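PDB 3Q63: Mll2253 protein from Mesorhizobium loti, which is of unknown function but belongs to the AHA1 family, whose SRPBCC-type fold in many relatives encloses a cavity for a hydrophobic ligand. Local coordinates for residues B[9-14]-B[119-124]; B[22-27]-B[137-142]; B[37-42]-B[51-56]; B[45-50]-B[66-71]; B[87-92]-B[111-116]. One frame throughout, in Å; residues are numbered along the deposited sequence.

In the fold
From the N terminus, strand 9-17 enters interaction 1, which closes a loop of about a hundred residues by meeting the start of helix 118-141. Helix 21-29 follows and reaches the far end of that helix in interaction 2, so interactions 1 and 2 cross along the chain, with centres about 24 Å apart. Interactions 3, 4 and 5 nest inside both. Interaction 3 pairs 37-42 with 51-56 at one margin of the antiparallel sheet; interaction 4 starts inside that loop, sets 45-50 against 66-71, and therefore crosses it. Interaction 5 comes later, joining 87-92 to the end of strand 103-113. It touches interaction 1 through Phe113, while interaction 2 meets interaction 3 through Trp37 and interaction 4 through Trp25.

Interaction 1. Residues B[9-14]-B[119-124]; sequences RTVVVE and RAYGGA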
# COMPACT_ATOMS: atom_id res chain seq x y z
N ARG B 9 -0.53 21.57 5.25
CA ARG B 9 -1.01 21.63 3.88
C ARG B 9 -2.18 20.67 3.65
O ARG B 9 -2.50 19.85 4.51
CB ARG B 9 0.11 21.30 2.89
CG ARG B 9 1.41 22.09 3.10
CD ARG B 9 2.16 22.32 1.78
NE ARG B 9 1.47 23.32 0.96
CZ ARG B 9 1.86 23.71 -0.26
NH1 ARG B 9 1.15 24.63 -0.90
NH2 ARG B 9 2.94 23.19 -0.82
N THR B 10 -2.81 20.78 2.49
CA THR B 10 -3.94 19.94 2.18
C THR B 10 -3.90 19.53 0.71
O THR B 10 -3.63 20.35 -0.16
CB THR B 10 -5.26 20.66 2.48
OG1 THR B 10 -6.36 19.89 1.97
CG2 THR B 10 -5.27 22.02 1.82
N VAL B 11 -4.16 18.25 0.45
CA VAL B 11 -4.16 17.75 -0.91
C VAL B 11 -5.57 17.77 -1.49
O VAL B 11 -6.52 17.29 -0.87
CB VAL B 11 -3.62 16.31 -0.95
CG1 VAL B 11 -3.67 15.76 -2.37
CG2 VAL B 11 -2.18 16.29 -0.43
N VAL B 12 -5.70 18.35 -2.67
CA VAL B 12 -7.00 18.43 -3.33
C VAL B 12 -6.92 17.79 -4.72
O VAL B 12 -6.00 18.08 -5.48
CB VAL B 12 -7.47 19.90 -3.49
CG1 VAL B 12 -8.87 19.94 -4.10
CG2 VAL B 12 -7.45 20.59 -2.14
N VAL B 13 -7.87 16.91 -5.01
CA VAL B 13 -7.94 16.24 -6.29
C VAL B 13 -9.40 16.28 -6.76
O VAL B 13 -10.31 16.00 -5.98
CB VAL B 13 -7.46 14.77 -6.19
CG1 VAL B 13 -7.58 14.08 -7.54
CG2 VAL B 13 -6.00 14.72 -5.72
N GLU B 14 -9.61 16.66 -8.02
CA GLU B 14 -10.97 16.75 -8.57
C GLU B 14 -11.07 15.95 -9.86
O GLU B 14 -10.09 15.81 -10.59
CB GLU B 14 -11.33 18.22 -8.82
CG GLU B 14 -11.15 19.11 -7.59
CD GLU B 14 -11.63 20.54 -7.81
OE1 GLU B 14 -12.84 20.79 -7.70
OE2 GLU B 14 -10.78 21.42 -8.10
N ARG B 119 7.16 13.94 2.21
CA ARG B 119 6.92 12.71 1.47
C ARG B 119 5.46 12.27 1.52
O ARG B 119 4.95 11.67 0.58
CB ARG B 119 7.81 11.58 2.01
CG ARG B 119 9.31 11.90 2.05
CD ARG B 119 9.87 12.31 0.69
NE ARG B 119 9.61 13.72 0.38
CZ ARG B 119 10.03 14.33 -0.72
NH1 ARG B 119 10.73 13.66 -1.63
NH2 ARG B 119 9.76 15.61 -0.92
N ALA B 120 4.79 12.56 2.64
CA ALA B 120 3.39 12.18 2.80
C ALA B 120 2.49 13.04 1.92
O ALA B 120 1.54 12.53 1.31
CB ALA B 120 2.99 12.32 4.26
N TYR B 121 2.79 14.33 1.86
CA TYR B 121 2.02 15.28 1.05
C TYR B 121 2.09 14.91 -0.42
O TYR B 121 1.06 14.78 -1.09
CB TYR B 121 2.57 16.70 1.24
CG TYR B 121 1.81 17.76 0.46
CD1 TYR B 121 0.52 18.12 0.83
CD2 TYR B 121 2.37 18.37 -0.65
CE1 TYR B 121 -0.20 19.08 0.10
CE2 TYR B 121 1.67 19.32 -1.39
CZ TYR B 121 0.38 19.67 -1.01
OH TYR B 121 -0.33 20.60 -1.74
N GLY B 122 3.31 14.74 -0.92
CA GLY B 122 3.51 14.40 -2.32
C GLY B 122 2.97 13.04 -2.70
O GLY B 122 2.48 12.86 -3.82
N GLY B 123 3.06 12.08 -1.79
CA GLY B 123 2.56 10.75 -2.06
C GLY B 123 1.06 10.75 -2.30
O GLY B 123 0.56 10.02 -3.15
N ALA B 124 0.35 11.57 -1.53
CA ALA B 124 -1.09 11.66 -1.66
C ALA B 124 -1.47 12.38 -2.95
O ALA B 124 -2.48 12.06 -3.57
CB ALA B 124 -1.68 12.41 -0.45
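Arg9 arches over the ring of Tyr121, and its contacts can be traced atom by atom. CB starts at the rim, 3.6 Å from Tyr121 CE1. With CG set anti to the carbonyl carbon (chi1 -51°) and the chain bent at chi2 and chi3, CD is carried over the middle of the ring. There it makes a CH-pi contact, 4.3 Å from the ring centroid and only 11° off the ring normal. Farther out, CZ lies 4.1 Å from Tyr121 OH, which stands over the centre of one guanidinium face; the tip atom NH2 reaches 4.1 Å from Tyr121 CE2. The guanidinium and ring planes differ by 15°, so the two groups are layered rather than met end-on. This is one end of the helix-grip fold of the family, where the long C-terminal helix lies along the antiparallel sheet: the axes of strand 9-14 and helix 119-124 are nearly parallel and 8.6 Å apart at closest approach. Tyr121 meets the strand in two further ways. Thr10 O lies at the ring edge, 3.7 Å from CE1, and Val11 CG2 comes in obliquely, 3.5 Å from that same CE1. Deeper in, Val11 CG2 also touches Ala124 CB at 3.9 Å, and the valine packs on Phe113 of the adjacent strand and on Lys125 of the helix.

Interaction 2. Residues B[22-27]-B[137-142]; sequences EKLWRA and QLLDRT
Lys23 and Leu139 form the tight part of this helix-helix contact, their side chains sliding past each other in opposite directions. The closest approach is between aliphatic carbons, Lys23 CG to Leu139 CD2 at 3.5 Å, shorter than usual van der Waals contact. The same CD2 lies 4.1 Å from Ala27 CB, one turn farther along helix 22-27, while the other branch, Leu139 CD1, reaches Leu24 CG at 4.3 Å. Leu138 adds a looser touch, CD2 to Ala27 CB at 4.4 Å. Ile17 of strand 9-17 packs on both Leu24 and Leu139.

Toward solvent the fit relaxes. Lys23 CG is anti to the backbone N (chi1 174°), and the chain then bends, bringing CE to 4.0 Å from Thr142 OG1. That hydroxyl is already committed, donating to Leu138 O at 2.9 Å where helix 137-141 ends, while the lysine NZ has a long, weak ion pair with Asp143. The segment axes cross at 120° and come no nearer than 10.8 Å, a steep meeting of helix 21-29 with the C-terminal end of the long helix of the helix-grip fold. With no hydrogen bond across it, the interface depends on shape and apolar burial, the lysine contributing its hydrocarbon stem.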
# COMPACT_ATOMS: atom_id res chain seq x y z
N GLU B 22 -25.52 8.63 -7.32
CA GLU B 22 -25.88 7.43 -6.55
C GLU B 22 -24.91 6.26 -6.75
O GLU B 22 -24.58 5.55 -5.80
CB GLU B 22 -27.30 6.97 -6.90
CG GLU B 22 -28.35 7.97 -6.51
CD GLU B 22 -28.37 9.17 -7.43
OE1 GLU B 22 -28.77 10.27 -6.97
OE2 GLU B 22 -27.99 9.01 -8.62
N LYS B 23 -24.48 6.07 -7.99
CA LYS B 23 -23.55 5.00 -8.34
C LYS B 23 -22.19 5.30 -7.71
O LYS B 23 -21.57 4.43 -7.11
CB LYS B 23 -23.43 4.92 -9.86
CG LYS B 23 -22.40 3.95 -10.39
CD LYS B 23 -23.01 2.59 -10.67
CE LYS B 23 -22.60 2.10 -12.05
NZ LYS B 23 -23.14 3.00 -13.11
N LEU B 24 -21.73 6.53 -7.87
CA LEU B 24 -20.45 6.94 -7.30
C LEU B 24 -20.52 6.75 -5.79
O LEU B 24 -19.61 6.18 -5.18
CB LEU B 24 -20.18 8.42 -7.61
CG LEU B 24 -18.74 8.89 -7.85
CD1 LEU B 24 -18.69 10.40 -7.70
CD2 LEU B 24 -17.78 8.24 -6.85
N TRP B 25 -21.61 7.21 -5.18
CA TRP B 25 -21.78 7.10 -3.73
C TRP B 25 -21.62 5.68 -3.22
O TRP B 25 -20.98 5.45 -2.19
CB TRP B 25 -23.14 7.65 -3.30
CG TRP B 25 -23.36 7.57 -1.81
CD1 TRP B 25 -24.11 6.65 -1.14
CD2 TRP B 25 -22.78 8.42 -0.81
NE1 TRP B 25 -24.04 6.88 0.22
CE2 TRP B 25 -23.23 7.96 0.44
CE3 TRP B 25 -21.93 9.53 -0.86
CZ2 TRP B 25 -22.86 8.57 1.64
CZ3 TRP B 25 -21.56 10.14 0.34
CH2 TRP B 25 -22.03 9.65 1.57
N ARG B 26 -22.20 4.72 -3.94
CA ARG B 26 -22.11 3.32 -3.55
C ARG B 26 -20.67 2.82 -3.61
O ARG B 26 -20.21 2.13 -2.70
CB ARG B 26 -23.00 2.45 -4.46
CG ARG B 26 -24.45 2.40 -4.00
CD ARG B 26 -25.30 1.50 -4.89
NE ARG B 26 -25.82 2.21 -6.05
CZ ARG B 26 -26.68 3.22 -5.99
NH1 ARG B 26 -27.13 3.65 -4.82
NH2 ARG B 26 -27.10 3.80 -7.11
N ALA B 27 -19.96 3.19 -4.67
CA ALA B 27 -18.57 2.77 -4.81
C ALA B 27 -17.70 3.34 -3.68
O ALA B 27 -16.66 2.77 -3.35
CB ALA B 27 -18.03 3.20 -6.17
N GLN B 137 -12.57 3.16 -13.51
CA GLN B 137 -12.49 1.89 -14.23
C GLN B 137 -13.58 0.96 -13.69
O GLN B 137 -14.26 0.28 -14.46
CB GLN B 137 -11.11 1.27 -14.01
CG GLN B 137 -11.00 -0.18 -14.46
CD GLN B 137 -9.63 -0.78 -14.20
OE1 GLN B 137 -9.10 -0.71 -13.08
NE2 GLN B 137 -9.04 -1.38 -15.23
N LEU B 138 -13.73 0.93 -12.37
CA LEU B 138 -14.73 0.10 -11.73
C LEU B 138 -16.14 0.49 -12.18
O LEU B 138 -16.94 -0.36 -12.56
CB LEU B 138 -14.62 0.22 -10.21
CG LEU B 138 -15.73 -0.44 -9.38
CD1 LEU B 138 -15.66 -1.94 -9.56
CD2 LEU B 138 -15.58 -0.06 -7.91
N LEU B 139 -16.43 1.79 -12.12
CA LEU B 139 -17.74 2.30 -12.52
C LEU B 139 -18.08 1.95 -13.97
O LEU B 139 -19.25 1.74 -14.31
CB LEU B 139 -17.81 3.82 -12.30
CG LEU B 139 -17.77 4.28 -10.83
CD1 LEU B 139 -17.81 5.81 -10.74
CD2 LEU B 139 -18.96 3.68 -10.10
N ASP B 140 -17.06 1.89 -14.83
CA ASP B 140 -17.27 1.55 -16.24
C ASP B 140 -17.48 0.05 -16.47
O ASP B 140 -18.33 -0.34 -17.27
CB ASP B 140 -16.10 2.01 -17.11
CG ASP B 140 -16.09 3.51 -17.33
OD1 ASP B 140 -17.17 4.15 -17.22
OD2 ASP B 140 -15.00 4.06 -17.63
N ARG B 141 -16.71 -0.79 -15.79
CA ARG B 141 -16.87 -2.23 -15.99
C ARG B 141 -18.12 -2.77 -15.32
O ARG B 141 -18.55 -3.89 -15.61
CB ARG B 141 -15.66 -2.99 -15.48
CG ARG B 141 -15.57 -3.11 -13.98
CD ARG B 141 -14.64 -4.25 -13.59
NE ARG B 141 -13.37 -4.19 -14.30
CZ ARG B 141 -12.39 -3.33 -14.03
NH1 ARG B 141 -12.54 -2.45 -13.05
NH2 ARG B 141 -11.26 -3.36 -14.72
N THR B 142 -18.71 -2.00 -14.41
CA THR B 142 -19.92 -2.43 -13.73
C THR B 142 -21.12 -1.73 -14.34
O THR B 142 -22.23 -1.80 -13.81
CB THR B 142 -19.86 -2.11 -12.22
OG1 THR B 142 -19.76 -0.70 -12.01
CG2 THR B 142 -18.67 -2.81 -11.58

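Interaction 3. Residues B[37-42]-B[51-56]; sequences WLMKND and FNISAD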
# COMPACT_ATOMS: atom_id res chain seq x y z
N TRP B 37 -11.23 -0.38 -5.80
CA TRP B 37 -10.42 0.74 -6.28
C TRP B 37 -9.45 1.23 -5.23
O TRP B 37 -8.45 1.88 -5.55
CB TRP B 37 -11.30 1.90 -6.75
CG TRP B 37 -12.22 2.45 -5.70
CD1 TRP B 37 -13.48 2.01 -5.40
CD2 TRP B 37 -11.95 3.53 -4.80
NE1 TRP B 37 -14.01 2.75 -4.37
CE2 TRP B 37 -13.09 3.69 -3.98
CE3 TRP B 37 -10.85 4.38 -4.60
CZ2 TRP B 37 -13.17 4.66 -2.98
CZ3 TRP B 37 -10.93 5.35 -3.59
CH2 TRP B 37 -12.09 5.48 -2.80
N LEU B 38 -9.74 0.93 -3.97
CA LEU B 38 -8.87 1.35 -2.88
C LEU B 38 -8.14 0.12 -2.36
O LEU B 38 -7.11 -0.28 -2.91
CB LEU B 38 -9.70 2.01 -1.78
CG LEU B 38 -8.90 2.72 -0.70
CD1 LEU B 38 -8.11 3.89 -1.29
CD2 LEU B 38 -9.86 3.22 0.36
N MSE B 39 -8.68 -0.50 -1.31
CA MSE B 39 -8.11 -1.72 -0.74
C MSE B 39 -8.99 -2.25 0.39
O MSE B 39 -9.99 -1.64 0.75
CB MSE B 39 -6.68 -1.48 -0.23
CG MSE B 39 -6.58 -0.62 1.02
SE MSE B 39 -4.76 -0.04 1.41
CE MSE B 39 -4.71 1.60 0.39
N LYS B 40 -8.59 -3.41 0.92
CA LYS B 40 -9.27 -4.09 2.01
C LYS B 40 -9.72 -3.09 3.07
O LYS B 40 -8.96 -2.22 3.47
CB LYS B 40 -8.32 -5.10 2.64
CG LYS B 40 -8.97 -6.40 3.12
CD LYS B 40 -10.02 -6.18 4.17
CE LYS B 40 -10.53 -7.52 4.71
NZ LYS B 40 -9.42 -8.33 5.31
N ASN B 41 -10.95 -3.24 3.54
CA ASN B 41 -11.48 -2.32 4.54
C ASN B 41 -12.75 -2.86 5.17
O ASN B 41 -13.38 -3.78 4.63
CB ASN B 41 -11.84 -1.00 3.88
CG ASN B 41 -13.01 -1.14 2.93
OD1 ASN B 41 -12.87 -1.65 1.81
ND2 ASN B 41 -14.19 -0.71 3.38
N ASP B 42 -13.12 -2.27 6.30
CA ASP B 42 -14.34 -2.63 7.01
C ASP B 42 -15.14 -1.36 7.28
O ASP B 42 -15.63 -1.13 8.38
CB ASP B 42 -14.03 -3.37 8.33
CG ASP B 42 -13.05 -2.61 9.22
OD1 ASP B 42 -13.10 -2.83 10.45
OD2 ASP B 42 -12.24 -1.82 8.71
N PHE B 51 -12.73 2.10 11.69
CA PHE B 51 -12.36 1.01 10.81
C PHE B 51 -10.92 1.16 10.35
O PHE B 51 -10.22 2.12 10.71
CB PHE B 51 -13.29 0.96 9.59
CG PHE B 51 -13.18 2.15 8.67
CD1 PHE B 51 -12.43 2.08 7.50
CD2 PHE B 51 -13.82 3.35 8.99
CE1 PHE B 51 -12.31 3.19 6.66
CE2 PHE B 51 -13.71 4.46 8.15
CZ PHE B 51 -12.96 4.38 6.98
N ASN B 52 -10.47 0.18 9.57
CA ASN B 52 -9.12 0.19 9.02
C ASN B 52 -9.17 -0.06 7.53
O ASN B 52 -10.14 -0.62 7.00
CB ASN B 52 -8.25 -0.90 9.67
CG ASN B 52 -8.01 -0.67 11.14
OD1 ASN B 52 -8.68 -1.26 11.98
ND2 ASN B 52 -7.07 0.21 11.45
N ILE B 53 -8.11 0.36 6.87
CA ILE B 53 -7.94 0.17 5.44
C ILE B 53 -6.54 -0.46 5.42
O ILE B 53 -5.58 0.16 5.89
CB ILE B 53 -7.96 1.53 4.70
CG1 ILE B 53 -9.33 2.18 4.86
CG2 ILE B 53 -7.69 1.33 3.22
CD1 ILE B 53 -9.47 3.51 4.11
N SER B 54 -6.44 -1.69 4.92
CA SER B 54 -5.15 -2.38 4.92
C SER B 54 -4.75 -2.97 3.57
O SER B 54 -5.60 -3.33 2.75
CB SER B 54 -5.16 -3.49 5.99
OG SER B 54 -6.13 -4.48 5.70
N ALA B 55 -3.44 -3.09 3.38
CA ALA B 55 -2.86 -3.61 2.15
C ALA B 55 -2.37 -5.05 2.30
O ALA B 55 -2.14 -5.51 3.41
CB ALA B 55 -1.71 -2.72 1.71
N ASP B 56 -2.19 -5.75 1.19
CA ASP B 56 -1.73 -7.13 1.26
C ASP B 56 -0.31 -7.29 1.81
O ASP B 56 0.02 -8.32 2.38
CB ASP B 56 -1.80 -7.81 -0.12
CG ASP B 56 -3.23 -8.03 -0.59
OD1 ASP B 56 -4.14 -8.12 0.27
OD2 ASP B 56 -3.44 -8.14 -1.81
O HOH W 1 -6.35 -4.82 -0.29
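Asp42 OD2 accepts the backbone N-H of Asn52 through its syn lone pair, at 2.8 Å and almost straight (172°). Its CG sits between the backbone N and the carbonyl carbon (chi1 53°), which turns the carboxylate toward the backbone of strand 51-54. Phe51 CB is 3.1 Å from this same OD2, with the phenyl and carboxylate planes 75° apart. The Asn52 N bond is accompanied by a weak one, Asp42 N to Asn52 O at 3.5 Å. Farther along, Ser54 N donates to Lys40 O at 3.0 Å, and Ile53 CA adds a CA-H...O contact to that oxygen. Between these bonds Asn41 and Ile53 form an antiparallel non-hydrogen-bonded pair. The apolar side is built on Ile53, whose CD1 meets Leu38 CD2 at 3.8 Å, the two side chains crossing at about a right angle; the selenium of Met39, a selenomethionine, lies 4.1 Å from Ala55 CB.

The result is a short hairpin at the margin of the seven-stranded sheet. Strand 60-69 continues the pairing beyond strand 50-54, with Asn52 ND2 bonded to Leu61 O; Leu38 packs on Phe131 of helix 118-141, Asn41 lies against helix 31-37, and Ser54 OG meets Arg119 of the second subunit.

Interaction 4. Residues B[45-50]-B[66-71]; sequences PAVGHR and LAVEPN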
# COMPACT_ATOMS: atom_id res chain seq x y z
N PRO B 45 -20.97 3.40 6.65
CA PRO B 45 -21.49 4.76 6.51
C PRO B 45 -22.16 5.30 7.78
O PRO B 45 -23.29 5.78 7.72
CB PRO B 45 -22.51 4.63 5.38
CG PRO B 45 -22.06 3.44 4.62
CD PRO B 45 -21.62 2.49 5.70
N ALA B 46 -21.48 5.22 8.91
CA ALA B 46 -22.04 5.73 10.16
C ALA B 46 -21.03 6.59 10.89
O ALA B 46 -19.89 6.18 11.11
CB ALA B 46 -22.48 4.57 11.05
N VAL B 47 -21.46 7.79 11.27
CA VAL B 47 -20.60 8.73 11.98
C VAL B 47 -20.03 8.11 13.25
O VAL B 47 -20.75 7.50 14.04
CB VAL B 47 -21.37 10.01 12.36
CG1 VAL B 47 -20.48 10.92 13.18
CG2 VAL B 47 -21.85 10.73 11.10
N GLY B 48 -18.72 8.29 13.45
CA GLY B 48 -18.07 7.77 14.63
C GLY B 48 -17.59 6.34 14.45
O GLY B 48 -16.86 5.82 15.30
N HIS B 49 -17.98 5.71 13.36
CA HIS B 49 -17.58 4.33 13.11
C HIS B 49 -16.07 4.24 12.87
O HIS B 49 -15.52 4.96 12.04
CB HIS B 49 -18.34 3.77 11.91
CG HIS B 49 -17.91 2.39 11.51
ND1 HIS B 49 -16.93 2.16 10.57
CD2 HIS B 49 -18.30 1.17 11.95
CE1 HIS B 49 -16.74 0.86 10.44
NE2 HIS B 49 -17.56 0.23 11.27
N ARG B 50 -15.42 3.36 13.61
CA ARG B 50 -13.98 3.20 13.45
C ARG B 50 -13.69 1.97 12.61
O ARG B 50 -14.33 0.93 12.77
CB ARG B 50 -13.31 3.13 14.83
CG ARG B 50 -14.27 2.84 15.96
CD ARG B 50 -14.03 3.73 17.18
NE ARG B 50 -12.62 3.77 17.57
CZ ARG B 50 -12.19 4.03 18.80
NH1 ARG B 50 -10.89 4.05 19.05
NH2 ARG B 50 -13.05 4.26 19.77
N LEU B 66 -16.41 10.58 10.04
CA LEU B 66 -16.66 11.88 10.66
C LEU B 66 -17.96 12.52 10.21
O LEU B 66 -18.65 13.14 11.00
CB LEU B 66 -15.52 12.84 10.35
CG LEU B 66 -14.15 12.45 10.88
CD1 LEU B 66 -13.13 13.48 10.40
CD2 LEU B 66 -14.18 12.39 12.41
N ALA B 67 -18.27 12.40 8.92
CA ALA B 67 -19.49 12.99 8.39
C ALA B 67 -20.05 12.16 7.25
O ALA B 67 -19.31 11.57 6.47
CB ALA B 67 -19.23 14.41 7.93
N VAL B 68 -21.38 12.12 7.17
CA VAL B 68 -22.03 11.36 6.12
C VAL B 68 -23.31 12.05 5.65
O VAL B 68 -24.25 12.23 6.42
CB VAL B 68 -22.40 9.95 6.61
CG1 VAL B 68 -23.06 9.18 5.48
CG2 VAL B 68 -21.15 9.22 7.09
N GLU B 69 -23.32 12.42 4.38
CA GLU B 69 -24.47 13.06 3.78
C GLU B 69 -24.70 12.37 2.45
O GLU B 69 -24.12 12.74 1.43
CB GLU B 69 -24.19 14.55 3.59
CG GLU B 69 -25.34 15.33 3.01
CD GLU B 69 -25.11 16.82 3.09
OE1 GLU B 69 -24.06 17.29 2.58
OE2 GLU B 69 -25.97 17.53 3.65
N PRO B 70 -25.56 11.34 2.44
CA PRO B 70 -25.91 10.52 1.28
C PRO B 70 -25.86 11.21 -0.07
O PRO B 70 -26.47 12.27 -0.28
CB PRO B 70 -27.30 10.01 1.65
CG PRO B 70 -27.15 9.76 3.11
CD PRO B 70 -26.46 11.04 3.57
N ASN B 71 -25.09 10.61 -0.97
CA ASN B 71 -24.90 11.10 -2.32
C ASN B 71 -24.30 12.49 -2.39
O ASN B 71 -24.20 13.06 -3.48
CB ASN B 71 -26.24 11.09 -3.07
CG ASN B 71 -26.94 9.75 -3.00
OD1 ASN B 71 -26.33 8.70 -3.22
ND2 ASN B 71 -28.23 9.78 -2.71
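Val47 lies over one face of the flat Leu66-Ala67 peptide, both its methyls on the same side of the plane. CG1 is the nearer to the carbonyl, 3.6 Å from Leu66 O; CG2 reaches across to the next unit, 4.2 Å from Val68 N. Val47 belongs to a type II beta turn from Ala46 to His49, closed by His49 N to Ala46 O at 3.0 Å, with Gly48 at the position of positive phi (88°). The turn belongs to the connection leading into strand 50-54, and Gly48 and His49 bond onward to Val65 of strand 60-69. Leu66 and Ala67 in turn both face Ser75 across the sheet, a classic beta bulge, so the turn packs where the strand is locally irregular. Val68 points toward the turn and also touches Trp25 of helix 21-29. Both its methyls lie over the same face of the Pro45-Ala46 peptide, CG1 and CG2 each 4.1 Å from Pro45 O, while Val68 CG2 is 4.3 Å from Val47 CG2.

Interaction 5. Residues B[87-92]-B[111-116]; sequences FDLRSV and SGFRPD
Two backbone hydrogen bonds join Val92 and Ser111 as an antiparallel hydrogen-bonded pair. Val92 N donates to Ser111 O at 2.8 Å, in the carbonyl plane, with an angle of 158° at the hydrogen; the return bond, Ser111 N to Val92 O, is 3.0 Å. Direct bonding stops there. Beyond it a water bridges the backbones, accepting from Arg90 N at 2.9 Å and donating to Gly112 O at 2.7 Å. Gly112 has a positive phi (121°), and its bare CA comes 3.4 Å from Arg90 O in a CA-H...O contact.

The apolar contribution is one oblique touch, Leu89 CD1 to Phe113 CE1 at 3.7 Å. Leu89 reaches it with CG anti to its N (chi1 -173°), and the phenyl goes on to pack against Ala120 and Ala124 of the long helix.

Polar and charged groups meet at the far end. Asp88 O lies at the edge of the Arg114 guanidinium, near its plane, 3.5 Å from NH1. The carboxylate of Asp88 is beyond salt-bridge range of Arg114 and instead accepts the backbone N-H of His82 through OD1. Arg114 has its salt bridge within its own segment, NH2 to Asp116 OD1 at 2.7 Å.

This is the open end of the beta hairpin 92-100/103-113, where the strands part and the chain turns toward helix 118-141 of the helix-grip fold.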
# COMPACT_ATOMS: atom_id res chain seq x y z
N PHE B 87 6.34 9.82 9.37
CA PHE B 87 5.31 8.85 9.01
C PHE B 87 4.07 8.91 9.89
O PHE B 87 3.01 8.38 9.52
CB PHE B 87 5.90 7.43 9.06
CG PHE B 87 6.92 7.18 7.99
CD1 PHE B 87 6.55 7.11 6.66
CD2 PHE B 87 8.27 7.03 8.32
CE1 PHE B 87 7.50 6.89 5.66
CE2 PHE B 87 9.22 6.81 7.33
CZ PHE B 87 8.84 6.74 6.00
N ASP B 88 4.19 9.54 11.06
CA ASP B 88 3.06 9.66 11.98
C ASP B 88 1.99 10.54 11.31
O ASP B 88 1.95 11.75 11.50
CB ASP B 88 3.54 10.30 13.28
CG ASP B 88 2.47 10.31 14.36
OD1 ASP B 88 1.92 9.23 14.67
OD2 ASP B 88 2.19 11.40 14.89
N LEU B 89 1.12 9.90 10.53
CA LEU B 89 0.09 10.61 9.78
C LEU B 89 -1.23 10.81 10.51
O LEU B 89 -1.77 9.90 11.12
CB LEU B 89 -0.17 9.88 8.46
CG LEU B 89 -1.09 10.51 7.40
CD1 LEU B 89 -0.56 11.88 6.99
CD2 LEU B 89 -1.15 9.58 6.20
N ARG B 90 -1.74 12.03 10.43
CA ARG B 90 -3.01 12.39 11.05
C ARG B 90 -3.70 13.29 10.03
O ARG B 90 -3.28 14.43 9.80
CB ARG B 90 -2.75 13.15 12.35
CG ARG B 90 -4.00 13.52 13.10
CD ARG B 90 -3.65 14.25 14.38
NE ARG B 90 -4.84 14.61 15.15
CZ ARG B 90 -5.76 15.48 14.74
NH1 ARG B 90 -6.81 15.74 15.50
NH2 ARG B 90 -5.62 16.11 13.58
N SER B 91 -4.77 12.79 9.42
CA SER B 91 -5.45 13.60 8.41
C SER B 91 -6.92 13.27 8.26
O SER B 91 -7.42 12.26 8.77
CB SER B 91 -4.76 13.40 7.07
OG SER B 91 -4.98 12.09 6.58
N VAL B 92 -7.61 14.13 7.53
CA VAL B 92 -9.03 13.96 7.26
C VAL B 92 -9.25 13.96 5.76
O VAL B 92 -8.79 14.86 5.05
CB VAL B 92 -9.88 15.10 7.87
CG1 VAL B 92 -11.34 14.92 7.48
CG2 VAL B 92 -9.74 15.10 9.38
N SER B 111 -6.64 16.82 4.37
CA SER B 111 -5.88 17.80 5.12
C SER B 111 -5.28 17.19 6.38
O SER B 111 -5.72 16.13 6.82
CB SER B 111 -6.80 18.95 5.52
OG SER B 111 -7.88 18.43 6.26
N GLY B 112 -4.30 17.87 6.96
CA GLY B 112 -3.66 17.38 8.17
C GLY B 112 -2.18 17.15 7.99
O GLY B 112 -1.48 16.80 8.94
N PHE B 113 -1.69 17.34 6.77
CA PHE B 113 -0.28 17.15 6.47
C PHE B 113 0.58 18.23 7.12
O PHE B 113 0.38 19.42 6.88
CB PHE B 113 -0.07 17.16 4.95
CG PHE B 113 -0.65 15.96 4.25
CD1 PHE B 113 -0.04 14.71 4.37
CD2 PHE B 113 -1.81 16.08 3.49
CE1 PHE B 113 -0.58 13.60 3.74
CE2 PHE B 113 -2.36 14.97 2.86
CZ PHE B 113 -1.75 13.72 2.99
N ARG B 114 1.54 17.81 7.94
CA ARG B 114 2.43 18.75 8.62
C ARG B 114 3.56 19.18 7.69
O ARG B 114 3.86 18.49 6.71
CB ARG B 114 3.03 18.10 9.87
CG ARG B 114 2.03 17.84 10.98
CD ARG B 114 2.43 16.60 11.75
NE ARG B 114 3.80 16.69 12.25
CZ ARG B 114 4.51 15.64 12.64
NH1 ARG B 114 3.98 14.42 12.59
NH2 ARG B 114 5.75 15.79 13.08
N PRO B 115 4.20 20.32 7.98
CA PRO B 115 5.30 20.84 7.16
C PRO B 115 6.54 19.95 7.19
O PRO B 115 7.47 20.13 6.40
CB PRO B 115 5.56 22.21 7.76
CG PRO B 115 5.24 22.00 9.21
CD PRO B 115 3.95 21.21 9.13
N ASP B 116 6.55 18.99 8.11
CA ASP B 116 7.68 18.08 8.25
C ASP B 116 7.36 16.71 7.65
O ASP B 116 8.07 15.73 7.88
CB ASP B 116 8.03 17.93 9.74
CG ASP B 116 6.85 17.48 10.58
OD1 ASP B 116 6.51 16.28 10.52
OD2 ASP B 116 6.25 18.32 11.29
O HOH W 2 -0.36 14.58 9.93
O HOH W 3 -10.10 17.33 4.30